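Local structure of chitin binding protein (Tectaria macrodonta, 6IF7) at residues R10-R15 against Y40-V45; V31-T36 against K70-D75; Y97-A102 against G143-T148; V111-Y116 against L127-F132. The protein binds chitin and copper, is insecticidal, and is possibly a lytic polysaccharide monooxygenase of family AA10, which would cleave polysaccharide chains by oxidation. One frame throughout, in Å; residues are numbered along the deposited sequence.

Contact 1: residues R10-R15 against Y40-V45; sequences RVYRCR and YDWNEV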
loop_
_atom_site.group_PDB
_atom_site.type_symbol
_atom_site.label_atom_id
_atom_site.label_comp_id
_atom_site.label_asym_id
_atom_site.label_seq_id
_atom_site.Cartn_x
_atom_site.Cartn_y
_atom_site.Cartn_z
ATOM N N ARG A 10 -3.621 0.867 4.226
ATOM C CA ARG A 10 -3.917 0.501 5.632
ATOM C C ARG A 10 -3.461 1.586 6.604
ATOM O O ARG A 10 -4.210 1.979 7.508
ATOM C CB ARG A 10 -3.197 -0.788 6.021
ATOM C CG ARG A 10 -3.760 -2.014 5.369
ATOM C CD ARG A 10 -2.989 -3.256 5.744
ATOM N NE ARG A 10 -3.607 -4.403 5.074
ATOM C CZ ARG A 10 -3.111 -5.642 5.069
ATOM N NH1 ARG A 10 -1.979 -5.943 5.717
ATOM N NH2 ARG A 10 -3.762 -6.591 4.413
ATOM N N VAL A 11 -2.235 2.069 6.390
ATOM C CA VAL A 11 -1.622 3.034 7.285
ATOM C C VAL A 11 -2.355 4.362 7.298
ATOM O O VAL A 11 -2.637 4.871 8.381
ATOM C CB VAL A 11 -0.087 3.169 7.065
ATOM C CG1 VAL A 11 0.279 3.962 5.803
ATOM C CG2 VAL A 11 0.589 3.719 8.331
ATOM N N TYR A 12 -2.723 4.883 6.129
ATOM C CA TYR A 12 -3.422 6.168 6.055
ATOM C C TYR A 12 -4.851 6.057 6.541
ATOM O O TYR A 12 -5.321 6.959 7.233
ATOM C CB TYR A 12 -3.355 6.747 4.651
ATOM C CG TYR A 12 -3.978 8.133 4.485
ATOM C CD1 TYR A 12 -3.803 9.140 5.450
ATOM C CD2 TYR A 12 -4.703 8.448 3.327
ATOM C CE1 TYR A 12 -4.325 10.419 5.267
ATOM C CE2 TYR A 12 -5.262 9.727 3.132
ATOM C CZ TYR A 12 -5.087 10.708 4.115
ATOM O OH TYR A 12 -5.651 11.952 3.935
ATOM N N ARG A 13 -5.539 4.960 6.224
ATOM C CA ARG A 13 -6.885 4.698 6.771
ATOM C C ARG A 13 -6.911 4.617 8.312
ATOM O O ARG A 13 -7.787 5.210 8.955
ATOM C CB ARG A 13 -7.463 3.403 6.196
ATOM C CG ARG A 13 -8.850 3.035 6.736
ATOM C CD ARG A 13 -9.430 1.749 6.115
ATOM N NE ARG A 13 -10.204 2.019 4.906
ATOM C CZ ARG A 13 -11.418 2.563 4.870
ATOM N NH1 ARG A 13 -12.056 2.893 5.984
ATOM N NH2 ARG A 13 -12.015 2.770 3.701
ATOM N N CYS A 14 -5.985 3.856 8.896
ATOM C CA CYS A 14 -5.911 3.762 10.360
ATOM C C CYS A 14 -5.614 5.133 10.992
ATOM O O CYS A 14 -6.235 5.491 11.987
ATOM C CB CYS A 14 -4.933 2.681 10.828
ATOM S SG CYS A 14 -5.456 0.999 10.394
ATOM N N ARG A 15 -4.744 5.927 10.372
ATOM C CA ARG A 15 -4.593 7.332 10.778
ATOM C C ARG A 15 -5.921 8.085 10.802
ATOM O O ARG A 15 -6.194 8.815 11.764
ATOM C CB ARG A 15 -3.616 8.084 9.859
ATOM C CG ARG A 15 -3.589 9.598 10.042
ATOM C CD ARG A 15 -2.936 9.968 11.361
ATOM N NE ARG A 15 -3.096 11.389 11.687
ATOM C CZ ARG A 15 -4.136 11.928 12.322
ATOM N NH1 ARG A 15 -5.167 11.208 12.711
ATOM N NH2 ARG A 15 -4.140 13.221 12.564
ATOM N N TYR A 40 0.673 8.365 13.156
ATOM C CA TYR A 40 0.891 9.765 12.848
ATOM C C TYR A 40 2.020 9.921 11.828
ATOM O O TYR A 40 2.040 10.906 11.123
ATOM C CB TYR A 40 1.181 10.581 14.106
ATOM C CG TYR A 40 0.018 10.622 15.068
ATOM C CD1 TYR A 40 -1.187 11.205 14.698
ATOM C CD2 TYR A 40 0.120 10.062 16.340
ATOM C CE1 TYR A 40 -2.258 11.260 15.578
ATOM C CE2 TYR A 40 -0.935 10.115 17.229
ATOM C CZ TYR A 40 -2.122 10.717 16.835
ATOM O OH TYR A 40 -3.190 10.728 17.686
ATOM N N ASP A 41 2.938 8.949 11.755
ATOM C CA ASP A 41 3.948 8.867 10.685
ATOM C C ASP A 41 3.513 7.958 9.523
ATOM O O ASP A 41 4.337 7.202 8.963
ATOM C CB ASP A 41 5.283 8.346 11.241
ATOM C CG ASP A 41 5.782 9.133 12.444
ATOM O OD1 ASP A 41 5.305 10.264 12.665
ATOM O OD2 ASP A 41 6.643 8.601 13.165
ATOM N N TRP A 42 2.235 8.055 9.126
ATOM C CA TRP A 42 1.664 7.203 8.052
ATOM C C TRP A 42 2.356 7.426 6.700
ATOM O O TRP A 42 2.340 6.544 5.813
ATOM C CB TRP A 42 0.140 7.409 7.907
ATOM C CG TRP A 42 -0.219 8.814 7.563
ATOM C CD1 TRP A 42 -0.509 9.811 8.434
ATOM C CD2 TRP A 42 -0.262 9.393 6.259
ATOM N NE1 TRP A 42 -0.765 10.983 7.755
ATOM C CE2 TRP A 42 -0.612 10.752 6.415
ATOM C CE3 TRP A 42 -0.066 8.893 4.970
ATOM C CZ2 TRP A 42 -0.759 11.614 5.334
ATOM C CZ3 TRP A 42 -0.235 9.760 3.882
ATOM C CH2 TRP A 42 -0.571 11.092 4.072
ATOM N N ASN A 43 2.960 8.600 6.550
ATOM C CA ASN A 43 3.588 8.993 5.291
ATOM C C ASN A 43 5.039 8.541 5.126
ATOM O O ASN A 43 5.697 8.910 4.143
ATOM C CB ASN A 43 3.476 10.522 5.116
ATOM C CG ASN A 43 4.212 11.302 6.202
ATOM O OD1 ASN A 43 4.661 10.743 7.198
ATOM N ND2 ASN A 43 4.319 12.608 6.012
ATOM N N GLU A 44 5.538 7.753 6.076
ATOM C CA GLU A 44 6.936 7.397 6.103
ATOM C C GLU A 44 7.128 5.896 6.331
ATOM O O GLU A 44 7.962 5.480 7.139
ATOM C CB GLU A 44 7.681 8.251 7.156
ATOM C CG GLU A 44 9.175 8.326 6.901
ATOM C CD GLU A 44 9.920 9.151 7.924
ATOM O OE1 GLU A 44 10.049 8.705 9.068
ATOM O OE2 GLU A 44 10.390 10.239 7.569
ATOM N N VAL A 45 6.381 5.080 5.589
ATOM C CA VAL A 45 6.700 3.648 5.470
ATOM C C VAL A 45 7.788 3.518 4.391
ATOM O O VAL A 45 7.549 3.100 3.259
ATOM C CB VAL A 45 5.457 2.786 5.184
ATOM C CG1 VAL A 45 5.820 1.315 5.197
ATOM C CG2 VAL A 45 4.358 3.090 6.210
HETATM O O HOH W 1 -0.500 12.437 11.077
#

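Contact 2: residues V31-T36 against K70-D75; sequences VALSGT and KYRGLD. Unlike the reference sequence in segment 70-75: Tyr-71 (reference Phe).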
loop_
_atom_site.group_PDB
_atom_site.type_symbol
_atom_site.label_atom_id
_atom_site.label_comp_id
_atom_site.label_asym_id
_atom_site.label_seq_id
_atom_site.Cartn_x
_atom_site.Cartn_y
_atom_site.Cartn_z
ATOM N N VAL A 31 -2.958 -0.599 15.703
ATOM C CA VAL A 31 -2.482 0.480 16.561
ATOM C C VAL A 31 -2.063 -0.081 17.932
ATOM O O VAL A 31 -1.059 0.342 18.496
ATOM C CB VAL A 31 -3.531 1.603 16.724
ATOM C CG1 VAL A 31 -2.997 2.711 17.636
ATOM C CG2 VAL A 31 -3.949 2.192 15.365
ATOM N N ALA A 32 -2.813 -1.047 18.450
ATOM C CA ALA A 32 -2.409 -1.730 19.666
ATOM C C ALA A 32 -0.992 -2.313 19.516
ATOM O O ALA A 32 -0.178 -2.196 20.438
ATOM C CB ALA A 32 -3.417 -2.804 20.037
ATOM N N LEU A 33 -0.675 -2.889 18.356
ATOM C CA LEU A 33 0.657 -3.467 18.135
ATOM C C LEU A 33 1.771 -2.435 17.898
ATOM O O LEU A 33 2.811 -2.467 18.568
ATOM C CB LEU A 33 0.620 -4.456 16.970
ATOM C CG LEU A 33 1.795 -5.443 16.920
ATOM C CD1 LEU A 33 1.749 -6.399 18.116
ATOM C CD2 LEU A 33 1.775 -6.211 15.610
ATOM N N SER A 34 1.571 -1.545 16.933
ATOM C CA SER A 34 2.607 -0.589 16.551
ATOM C C SER A 34 2.676 0.651 17.476
ATOM O O SER A 34 3.675 1.380 17.444
ATOM C CB SER A 34 2.436 -0.147 15.074
ATOM O OG SER A 34 3.093 -1.017 14.153
ATOM N N GLY A 35 1.618 0.912 18.260
ATOM C CA GLY A 35 1.507 2.164 19.007
ATOM C C GLY A 35 1.041 3.288 18.098
ATOM O O GLY A 35 0.919 3.113 16.887
ATOM N N THR A 36 0.790 4.456 18.671
ATOM C CA THR A 36 0.138 5.526 17.923
ATOM C C THR A 36 1.084 6.284 17.002
ATOM O O THR A 36 0.674 6.713 15.913
ATOM C CB THR A 36 -0.549 6.548 18.855
ATOM O OG1 THR A 36 0.393 6.974 19.835
ATOM C CG2 THR A 36 -1.747 5.946 19.542
ATOM N N LYS A 70 8.740 -0.882 13.408
ATOM C CA LYS A 70 7.849 0.248 13.674
ATOM C C LYS A 70 6.440 0.090 13.062
ATOM O O LYS A 70 5.447 0.382 13.718
ATOM C CB LYS A 70 8.503 1.528 13.148
ATOM C CG LYS A 70 7.633 2.772 13.181
ATOM C CD LYS A 70 8.407 3.987 12.723
ATOM C CE LYS A 70 7.567 5.237 12.891
ATOM N NZ LYS A 70 8.228 6.442 12.301
ATOM N N TYR A 71 6.363 -0.392 11.832
ATOM C CA TYR A 71 5.079 -0.544 11.143
ATOM C C TYR A 71 4.515 -1.968 11.150
ATOM O O TYR A 71 3.650 -2.308 10.318
ATOM C CB TYR A 71 5.212 -0.010 9.709
ATOM C CG TYR A 71 5.496 1.470 9.672
ATOM C CD1 TYR A 71 4.489 2.400 9.934
ATOM C CD2 TYR A 71 6.779 1.952 9.386
ATOM C CE1 TYR A 71 4.751 3.772 9.902
ATOM C CE2 TYR A 71 7.050 3.309 9.357
ATOM C CZ TYR A 71 6.035 4.222 9.628
ATOM O OH TYR A 71 6.313 5.590 9.586
ATOM N N ARG A 72 4.961 -2.786 12.107
ATOM C CA ARG A 72 4.542 -4.204 12.227
ATOM C C ARG A 72 3.011 -4.463 12.333
ATOM O O ARG A 72 2.507 -5.498 11.875
ATOM C CB ARG A 72 5.245 -4.857 13.424
ATOM C CG ARG A 72 4.828 -4.288 14.790
ATOM C CD ARG A 72 5.798 -4.791 15.855
ATOM N NE ARG A 72 5.672 -4.229 17.200
ATOM C CZ ARG A 72 6.051 -3.003 17.582
ATOM N NH1 ARG A 72 6.511 -2.112 16.698
ATOM N NH2 ARG A 72 5.939 -2.658 18.870
ATOM N N GLY A 73 2.281 -3.544 12.941
ATOM C CA GLY A 73 0.808 -3.577 12.877
ATOM C C GLY A 73 0.179 -3.657 11.480
ATOM O O GLY A 73 -0.908 -4.200 11.321
ATOM N N LEU A 74 0.860 -3.132 10.471
ATOM C CA LEU A 74 0.394 -3.214 9.087
ATOM C C LEU A 74 0.529 -4.616 8.478
ATOM O O LEU A 74 -0.036 -4.874 7.413
ATOM C CB LEU A 74 1.171 -2.232 8.199
ATOM C CG LEU A 74 1.154 -0.759 8.612
ATOM C CD1 LEU A 74 1.914 0.060 7.593
ATOM C CD2 LEU A 74 -0.264 -0.220 8.727
ATOM N N ASP A 75 1.310 -5.496 9.119
ATOM C CA ASP A 75 1.511 -6.840 8.616
ATOM C C ASP A 75 0.435 -7.850 9.080
ATOM O O ASP A 75 0.443 -9.001 8.658
ATOM C CB ASP A 75 2.908 -7.328 8.983
ATOM C CG ASP A 75 4.029 -6.490 8.332
ATOM O OD1 ASP A 75 3.891 -6.072 7.139
ATOM O OD2 ASP A 75 5.062 -6.274 9.022
#

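Contact 3: residues Y97-A102 against G143-T148; sequences YIATAA and GSYQIT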
loop_
_atom_site.group_PDB
_atom_site.type_symbol
_atom_site.label_atom_id
_atom_site.label_comp_id
_atom_site.label_asym_id
_atom_site.label_seq_id
_atom_site.Cartn_x
_atom_site.Cartn_y
_atom_site.Cartn_z
ATOM N N TYR A 97 -2.483 8.795 -5.029
ATOM C CA TYR A 97 -1.415 8.629 -4.026
ATOM C C TYR A 97 -1.206 9.999 -3.414
ATOM O O TYR A 97 -0.732 10.933 -4.097
ATOM C CB TYR A 97 -0.105 8.143 -4.678
ATOM C CG TYR A 97 0.975 7.711 -3.692
ATOM C CD1 TYR A 97 1.715 8.633 -2.948
ATOM C CD2 TYR A 97 1.254 6.365 -3.508
ATOM C CE1 TYR A 97 2.671 8.215 -2.050
ATOM C CE2 TYR A 97 2.215 5.946 -2.621
ATOM C CZ TYR A 97 2.911 6.865 -1.896
ATOM O OH TYR A 97 3.867 6.375 -1.032
ATOM N N ILE A 98 -1.555 10.120 -2.136
ATOM C CA ILE A 98 -1.441 11.402 -1.428
ATOM C C ILE A 98 0.017 11.604 -1.014
ATOM O O ILE A 98 0.647 10.718 -0.399
ATOM C CB ILE A 98 -2.416 11.566 -0.219
ATOM C CG1 ILE A 98 -2.227 12.954 0.448
ATOM C CG2 ILE A 98 -2.239 10.481 0.840
ATOM C CD1 ILE A 98 -3.342 13.342 1.406
ATOM N N ALA A 99 0.544 12.761 -1.394
ATOM C CA ALA A 99 1.926 13.108 -1.134
ATOM C C ALA A 99 1.942 14.348 -0.241
ATOM O O ALA A 99 1.540 15.425 -0.665
ATOM C CB ALA A 99 2.668 13.357 -2.439
ATOM N N THR A 100 2.378 14.165 1.010
ATOM C CA THR A 100 2.679 15.279 1.923
ATOM C C THR A 100 3.912 16.066 1.425
ATOM O O THR A 100 4.026 17.256 1.671
ATOM C CB THR A 100 2.927 14.786 3.370
ATOM O OG1 THR A 100 4.037 13.887 3.388
ATOM C CG2 THR A 100 1.714 14.052 3.910
ATOM N N ALA A 101 4.822 15.381 0.746
ATOM C CA ALA A 101 5.947 15.997 0.036
ATOM C C ALA A 101 6.163 15.221 -1.257
ATOM O O ALA A 101 6.455 14.018 -1.216
ATOM C CB ALA A 101 7.214 15.943 0.894
ATOM N N ALA A 102 5.984 15.897 -2.388
ATOM C CA ALA A 102 6.171 15.288 -3.710
ATOM C C ALA A 102 7.646 14.981 -3.917
ATOM O O ALA A 102 8.501 15.623 -3.307
ATOM C CB ALA A 102 5.665 16.214 -4.800
ATOM N N GLY A 143 -2.343 18.094 -4.022
ATOM C CA GLY A 143 -1.601 17.293 -3.046
ATOM C C GLY A 143 -1.563 15.796 -3.329
ATOM O O GLY A 143 -0.854 15.060 -2.614
ATOM N N SER A 144 -2.295 15.336 -4.353
ATOM C CA SER A 144 -2.301 13.915 -4.724
ATOM C C SER A 144 -1.882 13.669 -6.179
ATOM O O SER A 144 -2.313 14.366 -7.109
ATOM C CB SER A 144 -3.673 13.306 -4.512
ATOM O OG SER A 144 -3.888 13.075 -3.153
ATOM N N TYR A 145 -1.057 12.635 -6.353
ATOM C CA TYR A 145 -0.742 12.106 -7.664
ATOM C C TYR A 145 -1.964 11.363 -8.207
ATOM O O TYR A 145 -2.543 10.544 -7.512
ATOM C CB TYR A 145 0.449 11.158 -7.590
ATOM C CG TYR A 145 1.783 11.811 -7.328
ATOM C CD1 TYR A 145 2.403 12.604 -8.305
ATOM C CD2 TYR A 145 2.467 11.591 -6.120
ATOM C CE1 TYR A 145 3.654 13.165 -8.082
ATOM C CE2 TYR A 145 3.717 12.152 -5.885
ATOM C CZ TYR A 145 4.303 12.937 -6.861
ATOM O OH TYR A 145 5.533 13.472 -6.597
ATOM N N GLN A 146 -2.366 11.705 -9.426
ATOM C CA GLN A 146 -3.424 11.021 -10.168
ATOM C C GLN A 146 -2.770 10.041 -11.133
ATOM O O GLN A 146 -1.906 10.411 -11.924
ATOM C CB GLN A 146 -4.263 12.032 -10.971
ATOM C CG GLN A 146 -4.783 13.181 -10.127
ATOM C CD GLN A 146 -5.934 13.921 -10.748
ATOM O OE1 GLN A 146 -6.072 13.993 -11.969
ATOM N NE2 GLN A 146 -6.768 14.498 -9.907
ATOM N N ILE A 147 -3.203 8.791 -11.074
ATOM C CA ILE A 147 -2.588 7.691 -11.812
ATOM C C ILE A 147 -3.691 6.938 -12.577
ATOM O O ILE A 147 -4.767 6.650 -12.028
ATOM C CB ILE A 147 -1.800 6.778 -10.822
ATOM C CG1 ILE A 147 -0.574 7.559 -10.274
ATOM C CG2 ILE A 147 -1.401 5.439 -11.451
ATOM C CD1 ILE A 147 0.095 6.939 -9.083
ATOM N N THR A 148 -3.394 6.602 -13.829
ATOM C CA THR A 148 -4.325 5.866 -14.695
ATOM C C THR A 148 -3.747 4.517 -15.097
ATOM O O THR A 148 -2.553 4.394 -15.428
ATOM C CB THR A 148 -4.636 6.663 -15.971
ATOM O OG1 THR A 148 -3.400 7.091 -16.566
ATOM C CG2 THR A 148 -5.520 7.865 -15.647
#

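Contact 4: residues V111-Y116 against L127-F132; sequences VTREGY and LEELPF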
loop_
_atom_site.group_PDB
_atom_site.type_symbol
_atom_site.label_atom_id
_atom_site.label_comp_id
_atom_site.label_asym_id
_atom_site.label_seq_id
_atom_site.Cartn_x
_atom_site.Cartn_y
_atom_site.Cartn_z
ATOM N N VAL A 111 -0.725 -6.270 -7.947
ATOM C CA VAL A 111 -1.884 -6.905 -7.316
ATOM C C VAL A 111 -1.560 -8.344 -6.897
ATOM O O VAL A 111 -0.727 -9.027 -7.518
ATOM C CB VAL A 111 -3.125 -6.897 -8.250
ATOM C CG1 VAL A 111 -3.045 -7.992 -9.316
ATOM C CG2 VAL A 111 -4.399 -7.029 -7.433
ATOM N N THR A 112 -2.252 -8.793 -5.853
ATOM C CA THR A 112 -2.189 -10.179 -5.403
ATOM C C THR A 112 -2.701 -11.142 -6.484
ATOM O O THR A 112 -3.656 -10.835 -7.203
ATOM C CB THR A 112 -3.019 -10.399 -4.119
ATOM O OG1 THR A 112 -4.276 -9.709 -4.236
ATOM C CG2 THR A 112 -2.286 -9.874 -2.910
ATOM N N ARG A 113 -2.050 -12.298 -6.580
ATOM C CA ARG A 113 -2.448 -13.356 -7.512
ATOM C C ARG A 113 -3.784 -14.016 -7.099
ATOM O O ARG A 113 -4.227 -13.923 -5.948
ATOM C CB ARG A 113 -1.394 -14.459 -7.525
ATOM C CG ARG A 113 -0.031 -14.090 -8.063
ATOM C CD ARG A 113 0.991 -15.040 -7.447
ATOM N NE ARG A 113 2.365 -14.830 -7.895
ATOM C CZ ARG A 113 2.853 -15.182 -9.086
ATOM N NH1 ARG A 113 2.084 -15.766 -10.000
ATOM N NH2 ARG A 113 4.125 -14.931 -9.384
ATOM N N GLU A 114 -4.403 -14.725 -8.042
ATOM C CA GLU A 114 -5.638 -15.460 -7.751
ATOM C C GLU A 114 -5.368 -16.455 -6.643
ATOM O O GLU A 114 -4.268 -17.011 -6.558
ATOM C CB GLU A 114 -6.168 -16.170 -9.000
ATOM C CG GLU A 114 -6.687 -15.218 -10.094
ATOM C CD GLU A 114 -7.872 -14.354 -9.667
ATOM O OE1 GLU A 114 -7.690 -13.281 -9.046
ATOM O OE2 GLU A 114 -9.009 -14.738 -9.970
ATOM N N GLY A 115 -6.337 -16.630 -5.751
ATOM C CA GLY A 115 -6.152 -17.523 -4.617
ATOM C C GLY A 115 -5.333 -16.956 -3.472
ATOM O O GLY A 115 -4.903 -17.694 -2.596
ATOM N N TYR A 116 -5.114 -15.644 -3.475
ATOM C CA TYR A 116 -4.667 -14.908 -2.283
ATOM C C TYR A 116 -5.609 -15.121 -1.093
ATOM O O TYR A 116 -6.829 -15.107 -1.252
ATOM C CB TYR A 116 -4.586 -13.412 -2.616
ATOM C CG TYR A 116 -4.446 -12.490 -1.432
ATOM C CD1 TYR A 116 -3.292 -12.503 -0.641
ATOM C CD2 TYR A 116 -5.468 -11.610 -1.101
ATOM C CE1 TYR A 116 -3.169 -11.643 0.447
ATOM C CE2 TYR A 116 -5.353 -10.741 -0.025
ATOM C CZ TYR A 116 -4.206 -10.767 0.742
ATOM O OH TYR A 116 -4.107 -9.926 1.799
ATOM N N LEU A 127 2.105 -11.888 -4.643
ATOM C CA LEU A 127 1.880 -10.839 -5.674
ATOM C C LEU A 127 2.163 -11.325 -7.072
ATOM O O LEU A 127 3.006 -12.172 -7.251
ATOM C CB LEU A 127 2.777 -9.640 -5.431
ATOM C CG LEU A 127 2.567 -8.874 -4.131
ATOM C CD1 LEU A 127 3.667 -7.834 -4.042
ATOM C CD2 LEU A 127 1.201 -8.228 -4.049
ATOM N N GLU A 128 1.490 -10.749 -8.065
ATOM C CA GLU A 128 1.881 -10.965 -9.456
ATOM C C GLU A 128 3.348 -10.548 -9.669
ATOM O O GLU A 128 3.829 -9.637 -8.998
ATOM C CB GLU A 128 0.976 -10.185 -10.422
ATOM C CG GLU A 128 -0.477 -10.639 -10.518
ATOM C CD GLU A 128 -0.665 -12.071 -11.019
ATOM O OE1 GLU A 128 0.276 -12.888 -11.028
ATOM O OE2 GLU A 128 -1.791 -12.408 -11.396
ATOM N N GLU A 129 4.045 -11.201 -10.598
ATOM C CA GLU A 129 5.465 -10.904 -10.849
ATOM C C GLU A 129 5.639 -9.542 -11.442
ATOM O O GLU A 129 6.587 -8.864 -11.114
ATOM C CB GLU A 129 6.134 -11.912 -11.792
ATOM C CG GLU A 129 6.088 -13.333 -11.267
ATOM C CD GLU A 129 7.217 -14.212 -11.764
ATOM O OE1 GLU A 129 6.956 -15.100 -12.621
ATOM O OE2 GLU A 129 8.357 -14.008 -11.287
ATOM N N LEU A 130 4.711 -9.142 -12.293
ATOM C CA LEU A 130 4.810 -7.879 -13.001
ATOM C C LEU A 130 3.802 -6.858 -12.521
ATOM O O LEU A 130 2.674 -7.214 -12.190
ATOM C CB LEU A 130 4.574 -8.117 -14.494
ATOM C CG LEU A 130 5.574 -9.028 -15.218
ATOM C CD1 LEU A 130 5.419 -8.784 -16.695
ATOM C CD2 LEU A 130 7.013 -8.778 -14.808
ATOM N N PRO A 131 4.190 -5.569 -12.522
ATOM C CA PRO A 131 3.244 -4.532 -12.140
ATOM C C PRO A 131 2.196 -4.283 -13.210
ATOM O O PRO A 131 2.465 -4.453 -14.401
ATOM C CB PRO A 131 4.126 -3.289 -11.936
ATOM C CG PRO A 131 5.392 -3.545 -12.681
ATOM C CD PRO A 131 5.539 -5.034 -12.827
ATOM N N PHE A 132 0.995 -3.908 -12.800
ATOM C CA PHE A 132 -0.007 -3.550 -13.790
ATOM C C PHE A 132 -0.007 -2.067 -14.128
ATOM O O PHE A 132 -0.617 -1.674 -15.132
ATOM C CB PHE A 132 -1.419 -4.041 -13.433
ATOM C CG PHE A 132 -2.033 -3.378 -12.234
ATOM C CD1 PHE A 132 -1.769 -3.845 -10.951
ATOM C CD2 PHE A 132 -2.941 -2.340 -12.393
ATOM C CE1 PHE A 132 -2.373 -3.269 -9.827
ATOM C CE2 PHE A 132 -3.533 -1.744 -11.270
ATOM C CZ PHE A 132 -3.246 -2.217 -9.991
HETATM O O HOH W 2 0.413 -6.723 -10.653
#

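Contact 1: residues R10-R15 against Y40-V45
The indole of Trp-42 is covered on both faces: Tyr-12 CD1 sits over the centre of one, 3.5 Å above the plane, and CB of Asn-43, next in the chain, lies toward the rim of the other. The phenol of Tyr-12 runs alongside the indole and points the same way, but the two planes meet at 31°, so the rings are neither stacked nor edge to face. Tyr-12 reaches this position because its CG is anti to the backbone N (chi1 -176°). The guanidinium of Arg-15 has Tyr-40 CE1 over the centre of one face, the two planes 72° apart. At its edge a water, in plane, accepts from Arg-15 NE at 2.9 Å and donates to Tyr-40 O, joining the helix to the end of helix 36-40; Tyr-40 OH turns instead to Glu-20. In LPMOs of this kind, helices and loops inserted between the first strands pack beside the beta-sandwich, and here helix 10-16 lies against the turn Asp-41 to Glu-44, whose Glu-44 OE2 is hydrogen-bonded to NE2 of His-1, a copper ligand. Were Trp-42 replaced by alanine, Tyr-12 would probably lose its aromatic partner and a gap would open beside Arg-15 CG, which approaches Trp-42 CD1 to 3.5 Å. Branched Val-11 suits the inner side of the helix: CG2 meets Trp-42 CB at 3.7 Å, and CG1 reaches Val-45 CG2.

Contact 2: residues V31-T36 against K70-D75
Leu-33 lays its CD2 methyl against the aliphatic part of Arg-72, 3.7 Å from CG, and the two side chains cross at a slant. In Arg-72, CG sits between the backbone N and the carbonyl carbon (chi1 66°), and from there the chain runs extended to NE, placing the guanidinium over the end of helix 25-34. There Leu-33 O sits 3.0 Å above the guanidinium plane, toward its rim, so this oxygen meets a positively charged face without receiving a hydrogen bond; NH1 of the arginine is bound by Phe-69 O. A leucine in place of Arg-72 would probably leave Leu-33 O without this charge and remove the bond to Phe-69 O. Ser-34 is the polar centre of the contact: its hydroxyl gives a hydrogen bond to Lys-70 O, 2.8 Å from OG, and accepts one from Gly-73 N at 159°. The donor is tilted 34° from the carbonyl plane of Lys-70. Here the last turn of a helix is pinned to a 3-10 segment, both belonging to the helical and loop region beside the LPMO sandwich, and a small hydroxyl that both gives and accepts suits the close approach. Gly-73 fits because a beta carbon would stand only about 3.2 Å from Ser-34 OG. Away from the helix end, Lys-70 NZ forms a salt bridge with Asp-41.

Contact 3: residues Y97-A102 against G143-T148
Two neighbouring strands of the four-stranded antiparallel sheet in the LPMO beta-sandwich meet here, the strand through Tyr-97 and Ile-98 against strand 144-147, the axes of these short segments approaching to 4.6 Å. Tyr-97 and Tyr-145 form a hydrogen-bonded pair, with Tyr-97 N to Tyr-145 O at 3.0 Å and Tyr-145 N to Tyr-97 O returning the bond; Ile-98 and Ser-144 are the non-hydrogen-bonded pair beside it. Residues alternate between the faces, so shape is divided as well. On the face of the two tyrosines, the Tyr-145 ring is the bump; across the contact its hollow is lined by two alanines, Ala-99 and, in the loop beyond the strand, Ala-102, with Leu-140, Pro-138 and Phe-107 around the ring. Its CG lies beside the backbone N (chi1 -71°), which carries the ring along the neighbouring strand toward its C-terminal end, where CE2 rests 3.8 Å from Ala-99 CB. Small methyls suit the place because they let the phenol come close. Tyr-97 turns its own ring away toward Phe-107 and Trp-165 in the interior, and the two tyrosines touch mainly through their CB atoms. On the opposite face, the compact hydroxymethyl of Ser-144 tucks in beside the branched Ile-98, and its OG is bound by Glu-5 of strand 2-6. Gly-143, whose positive phi favours glycine, leads into the strand and accepts a bond from Ala-99 N. The Tyr-145 hydroxyl is hydrogen-bonded to the backbone N of the copper ligand His-103, and its OH lies 3.3 Å from Ala-102 CB.

Contact 4: residues V111-Y116 against L127-F132
Glu-128 N donates to Val-111 O at 2.9 Å in an almost straight bond, 178° at the hydrogen, joining the end of strand 105-111 to the segment that returns toward strand 133-136. Beside it Arg-113 NE makes a weak bond to Leu-127 O, bent to 116°. The guanidinium of Arg-113 also faces Glu-128, whose chain bends at chi2 (-62°) and so brings OE1 over the arginine's flat face; with 3.6 Å from OE1 to NH1, the salt bridge rests on charge alone, for no N-H points at the oxygen. Glu-129 OE1 is 4.3 Å from Arg-113 NH2, beyond a salt bridge; its CG is what touches the guanidinium. A water bridges Val-111 N and Leu-130 O, at the edge of the Phe-132 ring. Packing follows outward: Val-111 CB meets Phe-132 CE1 at 4.0 Å, and Thr-112 CG2 touches Leu-127 CD2, while the threonine hydroxyl is bound by His-159. Val-111, Thr-112 and Leu-127 are buried, and their branched side chains suit that side, the long arginine the partly exposed rim. Since the charged pair has no directed N-H bond, the segments are probably held in register mainly by the backbone bond, with the charges adding a less directional attraction.

How the contacts relate
Contacts 1 and 2 lie side by side in the helical and loop region, their centres 10 Å apart: Asp-41 O meets Tyr-71 OH at 2.6 Å, and Val-11 packs on Leu-74. Contact 1 also reaches contact 3, where Trp-42 rests on Ile-98 and Asn-43 ND2 lies 2.9 Å from Thr-100 OG1, so it joins that region to the sheet. Both of these contacts lie near the copper site of His-1 and His-103: the side chains of Ala-99 and Trp-42 are about 8 and 10 Å from the metal. Contact 4, centred 23 Å from contacts 1 and 3, falls between the two strands of contact 3 in sequence, and its Pro-131 touches the glycan.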